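Local structure of fatty-acid-binding protein 1 (Arabidopsis thaliana, 4DOO) at residues S21-G26 and A49-V54. The protein binds fatty acids in the plant chloroplast, preferring saturated ones, and may take part in alpha-linolenic acid metabolism. Residues are numbered along the deposited sequence; the frame is centred on the assembly and turned at random.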
ATOM      1  N   SER A  21       9.942 -13.274   5.095  1.00 32.67           N
ATOM      2  CA  SER A  21       9.435 -12.583   6.276  1.00 31.29           C
ATOM      3  C   SER A  21       8.243 -11.661   6.014  1.00 28.98           C
ATOM      4  O   SER A  21       7.488 -11.332   6.930  1.00 28.74           O
ATOM      5  CB  SER A  21      10.572 -11.784   6.921  1.00 31.34           C
ATOM      6  OG  SER A  21      11.239 -10.983   5.958  1.00 31.86           O
ATOM      7  N   ARG A  22       8.076 -11.250   4.764  1.00 24.93           N
ATOM      8  CA  ARG A  22       6.984 -10.351   4.397  1.00 24.12           C
ATOM      9  C   ARG A  22       5.860 -11.120   3.719  1.00 20.96           C
ATOM     10  O   ARG A  22       6.002 -11.556   2.577  1.00 21.53           O
ATOM     11  CB  ARG A  22       7.520  -9.268   3.467  1.00 25.89           C
ATOM     12  CG  ARG A  22       6.669  -8.031   3.443  1.00 32.80           C
ATOM     13  CD  ARG A  22       7.486  -6.843   3.031  1.00 33.69           C
ATOM     14  NE  ARG A  22       8.684  -6.725   3.856  1.00 30.62           N
ATOM     15  CZ  ARG A  22       9.384  -5.605   3.991  1.00 30.99           C
ATOM     16  NH1 ARG A  22       8.999  -4.506   3.354  1.00 28.06           N
ATOM     17  NH2 ARG A  22      10.467  -5.588   4.759  1.00 25.40           N
ATOM     18  N   ARG A  23       4.735 -11.273   4.412  1.00 17.83           N
ATOM     19  CA  ARG A  23       3.621 -12.040   3.860  1.00 18.75           C
ATOM     20  C   ARG A  23       2.544 -11.234   3.148  1.00 17.94           C
ATOM     21  O   ARG A  23       2.117 -10.183   3.622  1.00 15.78           O
ATOM     22  CB  ARG A  23       2.945 -12.858   4.961  1.00 22.84           C
ATOM     23  CG  ARG A  23       3.896 -13.716   5.775  1.00 31.45           C
ATOM     24  CD  ARG A  23       4.680 -14.710   4.927  1.00 40.31           C
ATOM     25  NE  ARG A  23       5.689 -15.404   5.724  1.00 48.03           N
ATOM     26  CZ  ARG A  23       5.413 -16.189   6.764  1.00 52.50           C
ATOM     27  NH1 ARG A  23       4.152 -16.394   7.133  1.00 53.82           N
ATOM     28  NH2 ARG A  23       6.398 -16.745   7.458  1.00 53.81           N
ATOM     29  N   LEU A  24       2.093 -11.754   2.011  1.00 16.24           N
ATOM     30  CA  LEU A  24       1.027 -11.112   1.248  1.00 13.89           C
ATOM     31  C   LEU A  24      -0.261 -11.326   2.037  1.00 13.93           C
ATOM     32  O   LEU A  24      -0.648 -12.471   2.312  1.00 13.24           O
ATOM     33  CB  LEU A  24       0.890 -11.761  -0.130  1.00 13.43           C
ATOM     34  CG  LEU A  24      -0.234 -11.231  -1.022  1.00 15.97           C
ATOM     35  CD1 LEU A  24       0.008  -9.750  -1.328  1.00 14.08           C
ATOM     36  CD2 LEU A  24      -0.286 -12.053  -2.316  1.00 14.05           C
ATOM     37  N   LEU A  25      -0.926 -10.232   2.395  1.00 10.19           N
ATOM     38  CA  LEU A  25      -2.161 -10.318   3.169  1.00 11.53           C
ATOM     39  C   LEU A  25      -3.412  -9.900   2.400  1.00  9.85           C
ATOM     40  O   LEU A  25      -4.534 -10.252   2.772  1.00 12.75           O
ATOM     41  CB  LEU A  25      -2.035  -9.471   4.436  1.00 11.40           C
ATOM     42  CG  LEU A  25      -0.851  -9.794   5.354  1.00 15.07           C
ATOM     43  CD1 LEU A  25      -0.866  -8.841   6.535  1.00 15.02           C
ATOM     44  CD2 LEU A  25      -0.932 -11.241   5.835  1.00 15.59           C
ATOM     45  N   GLY A  26      -3.229  -9.144   1.328  1.00 13.18           N
ATOM     46  CA  GLY A  26      -4.379  -8.714   0.553  1.00 13.68           C
ATOM     47  C   GLY A  26      -4.004  -8.310  -0.857  1.00 14.11           C
ATOM     48  O   GLY A  26      -2.919  -7.783  -1.089  1.00 12.99           O
ATOM     49  N   ALA A  49       3.061  -7.530   4.791  1.00 12.84           N
ATOM     50  CA  ALA A  49       3.426  -7.068   6.129  1.00 14.42           C
ATOM     51  C   ALA A  49       4.395  -8.065   6.770  1.00 14.85           C
ATOM     52  O   ALA A  49       4.242  -9.274   6.618  1.00 14.00           O
ATOM     53  CB  ALA A  49       2.178  -6.917   6.993  1.00 13.75           C
ATOM     54  N   ASP A  50       5.394  -7.549   7.479  1.00 16.74           N
ATOM     55  CA  ASP A  50       6.380  -8.392   8.147  1.00 17.22           C
ATOM     56  C   ASP A  50       5.705  -9.150   9.286  1.00 14.63           C
ATOM     57  O   ASP A  50       5.091  -8.549  10.169  1.00 14.96           O
ATOM     58  CB  ASP A  50       7.528  -7.534   8.689  1.00 17.70           C
ATOM     59  CG  ASP A  50       8.566  -8.352   9.431  1.00 22.36           C
ATOM     60  OD1 ASP A  50       8.330  -8.702  10.608  1.00 21.60           O
ATOM     61  OD2 ASP A  50       9.615  -8.658   8.830  1.00 24.89           O
ATOM     62  N   CYS A  51       5.824 -10.473   9.256  1.00 12.39           N
ATOM     63  CA  CYS A  51       5.207 -11.337  10.256  1.00 17.53           C
ATOM     64  C   CYS A  51       5.587 -11.033  11.692  1.00 16.89           C
ATOM     65  O   CYS A  51       4.718 -10.922  12.556  1.00 18.27           O
ATOM     66  CB  CYS A  51       5.542 -12.799   9.959  1.00 23.16           C
ATOM     67  SG  CYS A  51       4.830 -13.390   8.426  1.00 34.83           S
ATOM     68  N   ASP A  52       6.885 -10.912  11.954  1.00 17.59           N
ATOM     69  CA  ASP A  52       7.339 -10.641  13.315  1.00 17.83           C
ATOM     70  C   ASP A  52       6.814  -9.314  13.850  1.00 15.01           C
ATOM     71  O   ASP A  52       6.427  -9.221  15.012  1.00 17.18           O
ATOM     72  CB  ASP A  52       8.868 -10.653  13.389  1.00 22.64           C
ATOM     73  CG  ASP A  52       9.461 -12.015  13.065  1.00 30.19           C
ATOM     74  OD1 ASP A  52       8.930 -13.035  13.554  1.00 27.73           O
ATOM     75  OD2 ASP A  52      10.470 -12.062  12.330  1.00 35.86           O
ATOM     76  N   ASP A  53       6.815  -8.288  13.006  1.00 13.73           N
ATOM     77  CA  ASP A  53       6.339  -6.966  13.403  1.00 15.88           C
ATOM     78  C   ASP A  53       4.860  -7.008  13.772  1.00 16.30           C
ATOM     79  O   ASP A  53       4.433  -6.379  14.745  1.00 12.83           O
ATOM     80  CB  ASP A  53       6.563  -5.960  12.271  1.00 17.09           C
ATOM     81  CG  ASP A  53       8.033  -5.630  12.059  1.00 21.18           C
ATOM     82  OD1 ASP A  53       8.355  -5.007  11.028  1.00 17.91           O
ATOM     83  OD2 ASP A  53       8.865  -5.984  12.923  1.00 23.32           O
ATOM     84  N   VAL A  54       4.074  -7.743  12.988  1.00 16.32           N
ATOM     85  CA  VAL A  54       2.648  -7.861  13.269  1.00 14.11           C
ATOM     86  C   VAL A  54       2.439  -8.639  14.566  1.00 16.09           C
ATOM     87  O   VAL A  54       1.622  -8.255  15.402  1.00 16.58           O
ATOM     88  CB  VAL A  54       1.905  -8.576  12.117  1.00 16.33           C
ATOM     89  CG1 VAL A  54       0.460  -8.840  12.507  1.00 16.64           C
ATOM     90  CG2 VAL A  54       1.956  -7.717  10.867  1.00 16.70           C
TER
HETATM   91  O   HOH W   1      10.266  -8.369   6.448  1.00 26.00           O
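The carbonyl oxygen of Ser-21 is gripped twice: Cys-51 N donates an almost straight bond of 3.0 Å, the N-H meeting the carbonyl end-on, and Asp-50 CA adds a CA-H...O contact at 3.4 Å. Two residues on, Arg-23 and Ala-49 form an antiparallel hydrogen-bonded pair: Arg-23 N donates to Ala-49 O and Ala-49 N to Arg-23 O, each at 3.0 Å. Arg-22 and Asp-50 are a non-hydrogen-bonded pair. Their side chains leave the sheet on the same face, where a water accepts from Arg-22 NH2 and donates to Asp-50 OD2, and Ser-21 OG bonds to it at 2.8 Å. Arg-22 NH1 hydrogen-bonds to Thr-88 OG1, so the long arginine serves both this water and strand 87-93. This is the open end of the hairpin 22-33/39-50 in the chalcone-isomerase fold, where the second strand turns into helix 51-61. Asp suits the N-cap: with CG anti to its backbone N (chi1 178°), Asp-50 OD1 accepts from Asp-53 N at 2.9 Å through its anti lone pair. On the other face, Ala-49 is small enough for Leu-25 CD1 to settle 3.6 Å from its CB, beneath helix 189-202. The Arg-23 guanidinium is modelled over Cys-51 SG, doubtfully, as CG crowds the sulfur; an alanine here would probably leave Ser-17, which the long chain also touches, less covered. Further on, Leu-25 and Gly-26 together oppose the single Val-47, a classic beta bulge.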